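Cytosolic protein (Streptococcus thermophilus, PDB 2QZI) is a small cytosolic protein of the DUF1827 family whose function is unknown, and which carries bound sodium ions in the crystal. Local coordinates at residues I7-T12 / V29-A34; N36-F41 / S53-A58; E49-N54 / D92-I97; D84-V89 / I97-T102. All coordinates share one frame; numbering follows the deposited sequence.

Overall arrangement
The four contacts cross one six-stranded antiparallel sheet, ordered 6-8, 28-34, 37-44, 47-53, 94-100 and 87-91. Contact 1 joins outermost strand 6-8 to 28-34, and contact 4 the other outermost strand, 87-91, to 94-100; their centres lie about 21 Å apart, on opposite sides of the chain's centre. Between them, contact 2 ties the start of strand 37-44 to the end of 47-53, and contact 3, about 7 Å away between centres, pairs 47-53 with 94-100. Along the chain contact 1 closes before the others open, contact 3 begins where contact 2 ends, sharing Ser53 and Asn54, and the segments of contacts 3 and 4 alternate, sharing Ile97. Helix 61-74 packs on all four, making one compact domain.

Contact 1: I7-T12 / V29-A34; sequences INTTWT and VETYSA
Asn8 lies over the ring of Tyr32, its amide carbon CG on one face and the two planes turned 48° apart. In this pose Asn8 ND2 comes within 3.0 Å of Tyr32 OH, but the angle is too poor for a hydrogen bond. The phenol oxygen is instead bonded to Glu30 OE1 on its own strand and to Lys75.

Backbone bonds form the ladder of an antiparallel sheet. Ile7 and Ser33 make a hydrogen-bonded pair, with Ile7 N to Ser33 O and Ser33 N to Ile7 O both 3.0 Å. Two residues on, past the end of strand 6-8, Thr9 N still reaches Thr31 O at 2.9 Å.

Hydroxyls then take over the pairing. Thr10 OG1 accepts from Thr31 N at 3.0 Å, filling the place a strand carbonyl would take, and it donates to Asn8 OD1 over 2.7 Å. Asn8 OD1 also receives Thr10 N, closing an Asx turn; with CG anti to the backbone N (chi1 -161°), the amide swings forward to meet both donors. Beside this turn Thr9 OG1 and Thr31 OG1 share a hydrogen bond of 3.2 Å, the two side chains crossing at about a right angle. A water weakly links Asn8 ND2 with Glu30 OE2.

Carbon contacts are few: Thr9 CG2 rests 4.1 Å from Ser33 CB, and Thr10 also touches Val17 of helix 14-23. The chemistry implies an edge strand finished by polar side chains, whose Asx turn leads the chain out of the sheet toward helix 14-23 while staying bonded to strand 28-34.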
# COMPACT_ATOMS: atom_id res chain seq x y z
N ILE A 7 11.59 0.79 -2.88
CA ILE A 7 12.62 0.65 -1.84
C ILE A 7 11.80 0.52 -0.51
O ILE A 7 10.94 1.36 -0.20
CB ILE A 7 13.61 1.84 -1.86
CG1 ILE A 7 14.14 2.13 -3.28
CG2 ILE A 7 14.83 1.66 -0.89
CD1 ILE A 7 15.61 1.64 -3.58
N ASN A 8 11.99 -0.59 0.22
CA ASN A 8 11.48 -0.75 1.58
C ASN A 8 12.11 0.28 2.53
O ASN A 8 13.28 0.20 2.78
CB ASN A 8 11.72 -2.17 2.16
CG ASN A 8 10.78 -2.47 3.36
OD1 ASN A 8 10.69 -1.67 4.28
ND2 ASN A 8 10.01 -3.56 3.28
N THR A 9 11.33 1.21 3.09
CA THR A 9 11.90 2.27 3.97
C THR A 9 11.35 2.09 5.43
O THR A 9 11.51 2.99 6.27
CB THR A 9 11.49 3.68 3.45
OG1 THR A 9 10.06 3.67 3.30
CG2 THR A 9 12.11 4.01 2.11
N THR A 10 10.74 0.91 5.73
CA THR A 10 10.18 0.59 7.05
C THR A 10 11.13 0.91 8.23
O THR A 10 10.72 1.57 9.19
CB THR A 10 9.64 -0.86 7.11
OG1 THR A 10 8.73 -1.07 5.99
CG2 THR A 10 8.84 -1.07 8.40
N TRP A 11 12.41 0.53 8.12
CA TRP A 11 13.36 0.79 9.15
C TRP A 11 13.44 2.25 9.62
O TRP A 11 13.88 2.50 10.76
CB TRP A 11 14.78 0.34 8.69
CG TRP A 11 15.30 1.28 7.63
CD1 TRP A 11 14.96 1.31 6.29
CD2 TRP A 11 16.27 2.32 7.82
NE1 TRP A 11 15.64 2.32 5.66
CE2 TRP A 11 16.46 2.95 6.57
CE3 TRP A 11 16.93 2.82 8.94
CZ2 TRP A 11 17.29 4.05 6.40
CZ3 TRP A 11 17.82 3.91 8.77
CH2 TRP A 11 17.99 4.50 7.51
N THR A 12 13.10 3.22 8.77
CA THR A 12 13.19 4.62 9.21
C THR A 12 11.77 5.17 9.27
O THR A 12 11.63 6.36 9.18
CB THR A 12 13.94 5.62 8.23
OG1 THR A 12 14.10 5.23 6.86
CG2 THR A 12 14.71 6.73 8.67
N VAL A 29 2.54 -3.50 8.95
CA VAL A 29 2.67 -2.17 8.41
C VAL A 29 4.06 -1.99 7.85
O VAL A 29 5.08 -2.15 8.55
CB VAL A 29 2.45 -1.05 9.46
CG1 VAL A 29 2.52 0.37 8.76
CG2 VAL A 29 1.12 -1.19 10.27
N GLU A 30 4.12 -1.64 6.57
CA GLU A 30 5.40 -1.38 5.93
C GLU A 30 5.33 -0.12 5.11
O GLU A 30 4.25 0.24 4.63
CB GLU A 30 5.74 -2.55 5.04
CG GLU A 30 5.63 -3.84 5.77
CD GLU A 30 6.36 -4.94 5.09
OE1 GLU A 30 6.37 -5.00 3.85
OE2 GLU A 30 6.89 -5.80 5.82
N THR A 31 6.44 0.57 4.99
CA THR A 31 6.49 1.76 4.13
C THR A 31 7.52 1.60 3.01
O THR A 31 8.48 0.92 3.16
CB THR A 31 6.83 3.04 4.90
OG1 THR A 31 8.02 2.83 5.58
CG2 THR A 31 5.75 3.42 5.93
N TYR A 32 7.23 2.20 1.84
CA TYR A 32 8.14 2.15 0.68
C TYR A 32 8.14 3.49 -0.05
O TYR A 32 7.11 4.19 -0.10
CB TYR A 32 7.66 1.12 -0.35
CG TYR A 32 7.68 -0.30 0.11
CD1 TYR A 32 8.61 -1.20 -0.39
CD2 TYR A 32 6.72 -0.78 1.06
CE1 TYR A 32 8.62 -2.50 0.04
CE2 TYR A 32 6.76 -2.10 1.52
CZ TYR A 32 7.70 -2.95 0.96
OH TYR A 32 7.76 -4.26 1.38
N SER A 33 9.30 3.82 -0.62
CA SER A 33 9.48 4.82 -1.64
C SER A 33 9.35 4.22 -3.04
O SER A 33 9.71 3.07 -3.30
CB SER A 33 10.91 5.37 -1.55
OG SER A 33 10.88 6.45 -0.64
N ALA A 34 8.84 5.03 -3.96
CA ALA A 34 8.81 4.75 -5.37
C ALA A 34 9.27 6.10 -5.97
O ALA A 34 8.48 6.88 -6.44
CB ALA A 34 7.37 4.33 -5.76
O HOH W 1 9.70 -4.56 6.27

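Contact 2: N36-F41 / S53-A58; sequences NTDVVF and SNKHRA
Asn36 sets its side-chain amide oxygen OD1 among the side chains of the facing loop. Asn54 ND2 donates to Asn36 OD1 at 3.2 Å, coming from above the carbonyl plane, and Arg57 NH2 adds a weak bond to the same oxygen. Asn36 CB also packs against His56 CE1 at 3.8 Å. Thr37 OG1 takes a second, weak bond from Asn54 ND2 (2.8 Å), although its stronger partner is Glu63 of helix 61-74, which also forms a salt bridge with Arg57. Asn54 ND2 sits 2.9 Å above the plane of the Arg57 guanidinium, over its centre.

Asn54 is the hinge of an Asx turn that carries the chain off the sheet: a chi1 of -166° points its amide away from its own N, where OD1 receives His56 N and, in the plane of the imidazole, His56 ND1. Asp38 and Ser53 are the antiparallel hydrogen-bonded pair next to this turn, Asp38 N meeting Ser53 O at 2.8 Å and Ser53 N returning to Asp38 O. Two waters bridge Ser53 OG to Asp38, one at its backbone O and one at OD2. Asp38 OD2 also makes a salt bridge with Lys55 NZ at 3.5 Å, weak as a hydrogen bond.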
# COMPACT_ATOMS: atom_id res chain seq x y z
N ASN A 36 9.91 9.76 -5.58
CA ASN A 36 9.36 10.70 -4.58
C ASN A 36 7.90 10.43 -4.14
O ASN A 36 7.34 11.13 -3.31
CB ASN A 36 9.59 12.17 -4.95
CG ASN A 36 9.20 12.51 -6.40
OD1 ASN A 36 8.24 11.99 -6.97
ND2 ASN A 36 9.94 13.43 -6.99
N THR A 37 7.34 9.36 -4.70
CA THR A 37 6.08 8.79 -4.27
C THR A 37 6.26 7.91 -3.03
O THR A 37 7.22 7.08 -2.92
CB THR A 37 5.43 8.01 -5.46
OG1 THR A 37 5.07 8.93 -6.48
CG2 THR A 37 4.17 7.31 -5.05
N ASP A 38 5.32 8.06 -2.08
CA ASP A 38 5.38 7.29 -0.84
C ASP A 38 4.26 6.27 -0.77
O ASP A 38 3.15 6.56 -1.13
CB ASP A 38 5.19 8.15 0.40
CG ASP A 38 6.06 9.32 0.44
OD1 ASP A 38 7.30 9.14 0.45
OD2 ASP A 38 5.48 10.46 0.42
N VAL A 39 4.58 5.09 -0.23
CA VAL A 39 3.65 3.99 -0.18
C VAL A 39 3.67 3.51 1.25
O VAL A 39 4.73 3.48 1.90
CB VAL A 39 4.03 2.86 -1.20
CG1 VAL A 39 3.02 1.75 -1.23
CG2 VAL A 39 4.18 3.42 -2.62
N VAL A 40 2.47 3.28 1.74
CA VAL A 40 2.19 2.59 3.02
C VAL A 40 1.43 1.32 2.70
O VAL A 40 0.49 1.37 1.97
CB VAL A 40 1.42 3.48 4.05
CG1 VAL A 40 1.28 2.70 5.37
CG2 VAL A 40 2.29 4.74 4.34
N PHE A 41 1.93 0.19 3.17
CA PHE A 41 1.29 -1.12 2.92
C PHE A 41 0.94 -1.76 4.26
O PHE A 41 1.82 -1.90 5.11
CB PHE A 41 2.32 -2.00 2.23
CG PHE A 41 1.88 -3.43 2.01
CD1 PHE A 41 0.70 -3.72 1.30
CD2 PHE A 41 2.64 -4.49 2.50
CE1 PHE A 41 0.32 -5.04 1.10
CE2 PHE A 41 2.23 -5.84 2.33
CZ PHE A 41 1.06 -6.10 1.63
N SER A 53 0.81 8.14 -2.29
CA SER A 53 0.69 9.57 -2.26
C SER A 53 2.00 10.23 -2.68
O SER A 53 3.05 9.61 -2.67
CB SER A 53 0.37 9.99 -0.83
OG SER A 53 1.38 9.49 0.03
N ASN A 54 1.92 11.49 -3.07
CA ASN A 54 3.07 12.22 -3.54
C ASN A 54 2.98 13.70 -3.21
O ASN A 54 2.29 14.41 -3.87
CB ASN A 54 3.20 12.05 -5.05
CG ASN A 54 4.57 12.50 -5.57
OD1 ASN A 54 5.13 13.50 -5.13
ND2 ASN A 54 5.12 11.74 -6.48
N LYS A 55 3.71 14.18 -2.21
CA LYS A 55 3.60 15.55 -1.71
C LYS A 55 3.62 16.64 -2.82
O LYS A 55 2.86 17.63 -2.75
CB LYS A 55 4.67 15.79 -0.62
CG LYS A 55 4.61 14.72 0.52
CD LYS A 55 5.57 14.98 1.69
CE LYS A 55 7.04 14.57 1.34
NZ LYS A 55 7.34 13.11 1.72
N HIS A 56 4.41 16.42 -3.86
CA HIS A 56 4.68 17.44 -4.90
C HIS A 56 3.69 17.45 -6.08
O HIS A 56 3.37 18.52 -6.62
CB HIS A 56 6.10 17.26 -5.45
CG HIS A 56 7.09 16.73 -4.44
ND1 HIS A 56 7.23 15.38 -4.16
CD2 HIS A 56 7.98 17.38 -3.64
CE1 HIS A 56 8.16 15.22 -3.23
NE2 HIS A 56 8.64 16.42 -2.91
N ARG A 57 3.22 16.28 -6.48
CA ARG A 57 2.52 16.14 -7.76
C ARG A 57 1.45 15.09 -7.64
O ARG A 57 1.41 14.34 -6.66
CB ARG A 57 3.49 15.75 -8.88
CG ARG A 57 4.38 14.52 -8.60
CD ARG A 57 5.21 14.09 -9.83
NE ARG A 57 6.14 12.99 -9.53
CZ ARG A 57 5.77 11.71 -9.37
NH1 ARG A 57 4.47 11.33 -9.48
NH2 ARG A 57 6.70 10.80 -9.08
N ALA A 58 0.58 15.04 -8.65
CA ALA A 58 -0.36 13.95 -8.79
C ALA A 58 0.41 12.66 -9.06
O ALA A 58 1.43 12.67 -9.75
CB ALA A 58 -1.37 14.26 -9.93
O HOH W 2 9.47 10.05 -8.74
O HOH W 3 1.34 7.32 1.25
O HOH W 4 3.09 11.59 0.72

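Contact 3: E49-N54 / D92-I97; sequences ELLISN and DKLIEI
Leu50 with Ile97 and Ile52 with Ile95 form two hydrogen-bonded pairs of an antiparallel sheet; the axes of 49-53 and 94-97 approach to 4.7 Å, with N-to-C directions 166° apart. All four bonds are fairly straight; Ile52 N to Ile95 O and Ile95 N to Ile52 O are short, both 2.7 Å. Leu51 with Glu96, between them, and Ser53 with Leu94, just beyond, are non-hydrogen-bonded pairs.

Both are interior strands of the six-stranded sheet. Leu50, Ile52, Ile95 and Ile97 share the buried face: the Ile52 and Ile97 side chains pass each other at a slant, CD1 to CD1 4.1 Å, while CB meets CB in the Ile52-Ile95 pair. Helix 61-74 closes over this side through Phe71 on Leu50, Ile67 on Ile52 and Leu64 on Ile97.

The other face is only partly buried. Leu51 CD2 lies 4.4 Å from Leu94 CD1 and also near Glu96 OE1. A chi1 of 172° sets Leu94 CG trans to the backbone N, carrying CD1 to 3.8 Å from Ile52 O. At the far end the Glu49 carboxylate bonds His47, a bound sodium ion lies about 3 Å from the side chain, and Glu49 OE1 stands 3.4 Å from Ile97 O.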
# COMPACT_ATOMS: atom_id res chain seq x y z
N GLU A 49 -4.18 -3.13 2.56
CA GLU A 49 -4.40 -1.75 2.12
C GLU A 49 -3.13 -1.23 1.47
O GLU A 49 -2.05 -1.62 1.89
CB GLU A 49 -4.82 -0.84 3.29
CG GLU A 49 -6.20 -1.18 3.92
CD GLU A 49 -7.41 -1.00 3.04
OE1 GLU A 49 -7.38 -0.12 2.13
OE2 GLU A 49 -8.40 -1.74 3.28
N LEU A 50 -3.23 -0.44 0.40
CA LEU A 50 -2.03 0.34 -0.06
C LEU A 50 -2.48 1.79 -0.09
O LEU A 50 -3.64 2.06 -0.51
CB LEU A 50 -1.61 -0.02 -1.49
CG LEU A 50 -0.61 -1.13 -1.64
CD1 LEU A 50 -0.60 -1.37 -3.14
CD2 LEU A 50 0.79 -0.65 -1.13
N LEU A 51 -1.68 2.65 0.51
CA LEU A 51 -1.83 4.14 0.45
C LEU A 51 -0.66 4.75 -0.31
O LEU A 51 0.49 4.63 0.10
CB LEU A 51 -1.88 4.75 1.87
CG LEU A 51 -3.11 4.18 2.56
CD1 LEU A 51 -2.77 3.03 3.57
CD2 LEU A 51 -3.93 5.30 3.16
N ILE A 52 -0.98 5.40 -1.42
CA ILE A 52 0.02 5.86 -2.39
C ILE A 52 -0.23 7.36 -2.57
O ILE A 52 -1.35 7.80 -2.86
CB ILE A 52 -0.12 5.18 -3.76
CG1 ILE A 52 0.02 3.65 -3.59
CG2 ILE A 52 0.87 5.78 -4.83
CD1 ILE A 52 -0.57 2.89 -4.79
N SER A 53 0.81 8.14 -2.29
CA SER A 53 0.69 9.57 -2.26
C SER A 53 2.00 10.23 -2.68
O SER A 53 3.05 9.61 -2.67
CB SER A 53 0.37 9.99 -0.83
OG SER A 53 1.38 9.49 0.03
N ASN A 54 1.92 11.49 -3.07
CA ASN A 54 3.07 12.22 -3.54
C ASN A 54 2.98 13.70 -3.21
O ASN A 54 2.29 14.41 -3.87
CB ASN A 54 3.20 12.05 -5.05
CG ASN A 54 4.57 12.50 -5.57
OD1 ASN A 54 5.13 13.50 -5.13
ND2 ASN A 54 5.12 11.74 -6.48
N ASP A 92 -7.04 13.73 -4.83
CA ASP A 92 -6.17 14.75 -5.37
C ASP A 92 -4.71 14.28 -5.24
O ASP A 92 -4.00 14.09 -6.25
CB ASP A 92 -6.45 16.07 -4.61
CG ASP A 92 -5.80 17.28 -5.27
OD1 ASP A 92 -6.47 17.88 -6.14
OD2 ASP A 92 -4.63 17.62 -4.89
N LYS A 93 -4.26 13.98 -4.06
CA LYS A 93 -2.87 13.48 -4.08
C LYS A 93 -2.72 12.13 -3.40
O LYS A 93 -1.67 11.80 -2.87
CB LYS A 93 -1.93 14.55 -3.53
CG LYS A 93 -1.77 15.79 -4.45
CD LYS A 93 -0.77 16.74 -3.78
CE LYS A 93 -0.82 18.09 -4.33
NZ LYS A 93 -2.22 18.59 -4.36
N LEU A 94 -3.81 11.37 -3.39
CA LEU A 94 -3.88 10.16 -2.63
C LEU A 94 -4.65 9.07 -3.37
O LEU A 94 -5.77 9.30 -3.90
CB LEU A 94 -4.50 10.48 -1.27
CG LEU A 94 -4.85 9.33 -0.33
CD1 LEU A 94 -3.63 8.49 0.08
CD2 LEU A 94 -5.59 9.81 0.92
N ILE A 95 -4.03 7.90 -3.44
CA ILE A 95 -4.67 6.71 -3.93
C ILE A 95 -4.64 5.63 -2.85
O ILE A 95 -3.60 5.37 -2.22
CB ILE A 95 -4.08 6.21 -5.26
CG1 ILE A 95 -4.06 7.34 -6.28
CG2 ILE A 95 -4.94 5.06 -5.84
CD1 ILE A 95 -2.92 7.21 -7.26
N GLU A 96 -5.81 5.05 -2.65
CA GLU A 96 -6.13 4.05 -1.65
C GLU A 96 -6.66 2.82 -2.35
O GLU A 96 -7.70 2.86 -2.95
CB GLU A 96 -7.25 4.60 -0.71
CG GLU A 96 -6.78 5.92 -0.05
CD GLU A 96 -7.85 6.60 0.77
OE1 GLU A 96 -7.82 6.35 1.99
OE2 GLU A 96 -8.68 7.40 0.23
N ILE A 97 -5.90 1.73 -2.27
CA ILE A 97 -6.37 0.45 -2.81
C ILE A 97 -6.64 -0.54 -1.68
O ILE A 97 -5.78 -0.78 -0.85
CB ILE A 97 -5.38 -0.17 -3.83
CG1 ILE A 97 -4.79 0.92 -4.74
CG2 ILE A 97 -6.11 -1.29 -4.62
CD1 ILE A 97 -3.74 0.41 -5.76

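Contact 4: D84-V89 / I97-T102; sequences DKLRTV and ISFPTT
Leu86 reaches across to Phe99, its CD2 methyl 3.8 Å from Phe99 CD1, the two side chains meeting at a slant. The same methyl also touches Pro100 CD, so one leucine branch touches both ring and proline. Pro100 in turn lies against Lys85: its CD is 3.4 Å from Lys85 O, and its CG packs on Lys85 CB. Farther along, Thr88 and Ile97 run side by side in the same direction, Thr88 CG2 lying 3.9 Å from Ile97 CG1.

Behind these side chains, two backbone bonds fix the register. Arg87 N gives to Ser98 O at 3.1 Å and Ser98 N to Arg87 O at 2.9 Å, each donor in the carbonyl plane. Arg87 CB and Ser98 CB stand together on the face turned from Ile97. There a water donates to both Arg87 O and Ser98 OG, the latter at 2.7 Å, and Ser98 OG is also hydrogen-bonded to Glu49 of strand 47-53.

A further layer holds Phe99 in place. Ile97 CG2, two residues back on the same strand, sits 3.6 Å above one face of the ring, toward its rim; a chi1 of -52° at Phe99 brings the ring up to Leu86 CD2. Leu72 of helix 61-74 and Leu50 and Tyr48 of strand 47-53 also touch this side chain. Just before Arg87, Leu86 lies in the loop leading into the strand, and Pro100 has no N-H to offer it. The pairing belongs to a beta hairpin, strands 87-91 and 94-100, whose first strand is outermost in the antiparallel sheet.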
# COMPACT_ATOMS: atom_id res chain seq x y z
N ASP A 84 -11.97 -10.04 -7.37
CA ASP A 84 -13.04 -9.35 -8.01
C ASP A 84 -13.62 -8.24 -7.11
O ASP A 84 -14.63 -7.64 -7.49
CB ASP A 84 -14.18 -10.34 -8.31
CG ASP A 84 -14.68 -11.03 -7.04
OD1 ASP A 84 -13.87 -11.21 -6.07
OD2 ASP A 84 -15.87 -11.43 -7.00
N LYS A 85 -13.05 -7.98 -5.93
CA LYS A 85 -13.69 -7.01 -4.99
C LYS A 85 -12.70 -5.88 -4.65
O LYS A 85 -12.86 -5.18 -3.65
CB LYS A 85 -14.15 -7.66 -3.69
CG LYS A 85 -15.07 -8.84 -3.85
CD LYS A 85 -16.42 -8.40 -4.13
CE LYS A 85 -17.40 -9.59 -3.98
NZ LYS A 85 -18.36 -9.58 -5.06
N LEU A 86 -11.67 -5.73 -5.47
CA LEU A 86 -10.70 -4.63 -5.27
C LEU A 86 -11.40 -3.26 -5.34
O LEU A 86 -12.31 -3.06 -6.19
CB LEU A 86 -9.58 -4.71 -6.31
CG LEU A 86 -8.80 -6.05 -6.35
CD1 LEU A 86 -7.41 -5.93 -7.02
CD2 LEU A 86 -8.65 -6.62 -4.92
N ARG A 87 -10.99 -2.33 -4.46
CA ARG A 87 -11.60 -0.99 -4.40
C ARG A 87 -10.54 0.07 -4.43
O ARG A 87 -9.61 0.04 -3.63
CB ARG A 87 -12.37 -0.87 -3.12
CG ARG A 87 -13.19 0.37 -2.94
CD ARG A 87 -14.23 0.05 -1.87
NE ARG A 87 -14.97 1.26 -1.55
CZ ARG A 87 -14.44 2.28 -0.89
NH1 ARG A 87 -15.18 3.37 -0.67
NH2 ARG A 87 -13.18 2.21 -0.45
N THR A 88 -10.63 1.01 -5.37
CA THR A 88 -9.53 1.99 -5.55
C THR A 88 -10.13 3.37 -5.42
O THR A 88 -11.02 3.71 -6.14
CB THR A 88 -8.80 1.85 -6.90
OG1 THR A 88 -8.47 0.49 -7.10
CG2 THR A 88 -7.49 2.63 -6.90
N VAL A 89 -9.66 4.13 -4.44
CA VAL A 89 -10.18 5.47 -4.21
C VAL A 89 -9.12 6.47 -4.68
O VAL A 89 -8.02 6.53 -4.11
CB VAL A 89 -10.57 5.71 -2.74
CG1 VAL A 89 -11.02 7.23 -2.57
CG2 VAL A 89 -11.71 4.66 -2.31
N ILE A 97 -5.90 1.73 -2.27
CA ILE A 97 -6.37 0.45 -2.81
C ILE A 97 -6.64 -0.54 -1.68
O ILE A 97 -5.78 -0.78 -0.85
CB ILE A 97 -5.38 -0.17 -3.83
CG1 ILE A 97 -4.79 0.92 -4.74
CG2 ILE A 97 -6.11 -1.29 -4.62
CD1 ILE A 97 -3.74 0.41 -5.76
N SER A 98 -7.86 -1.08 -1.66
CA SER A 98 -8.26 -2.05 -0.64
C SER A 98 -8.36 -3.39 -1.30
O SER A 98 -8.95 -3.50 -2.37
CB SER A 98 -9.63 -1.71 -0.05
OG SER A 98 -9.49 -0.36 0.42
N PHE A 99 -7.81 -4.39 -0.63
CA PHE A 99 -7.82 -5.75 -1.12
C PHE A 99 -8.54 -6.63 -0.07
O PHE A 99 -7.92 -7.07 0.91
CB PHE A 99 -6.41 -6.29 -1.34
CG PHE A 99 -5.48 -5.41 -2.20
CD1 PHE A 99 -5.19 -5.78 -3.52
CD2 PHE A 99 -4.84 -4.30 -1.68
CE1 PHE A 99 -4.28 -5.04 -4.33
CE2 PHE A 99 -3.93 -3.54 -2.46
CZ PHE A 99 -3.62 -3.92 -3.78
N PRO A 100 -9.83 -6.88 -0.26
CA PRO A 100 -10.50 -7.75 0.75
C PRO A 100 -9.95 -9.19 0.75
O PRO A 100 -9.37 -9.68 -0.29
CB PRO A 100 -12.03 -7.70 0.36
CG PRO A 100 -12.18 -6.50 -0.52
CD PRO A 100 -10.76 -6.36 -1.27
N THR A 101 -10.09 -9.88 1.90
CA THR A 101 -9.57 -11.21 2.00
C THR A 101 -10.58 -12.06 2.67
O THR A 101 -11.41 -11.55 3.40
CB THR A 101 -8.22 -11.26 2.77
OG1 THR A 101 -8.35 -10.83 4.14
CG2 THR A 101 -7.12 -10.39 2.04
N THR A 102 -10.51 -13.38 2.44
CA THR A 102 -11.36 -14.33 3.12
C THR A 102 -11.16 -14.30 4.64
O THR A 102 -12.10 -14.19 5.40
CB THR A 102 -11.18 -15.75 2.55
OG1 THR A 102 -9.78 -16.08 2.55
CG2 THR A 102 -11.73 -15.81 1.13
O HOH W 5 -9.89 1.79 -1.11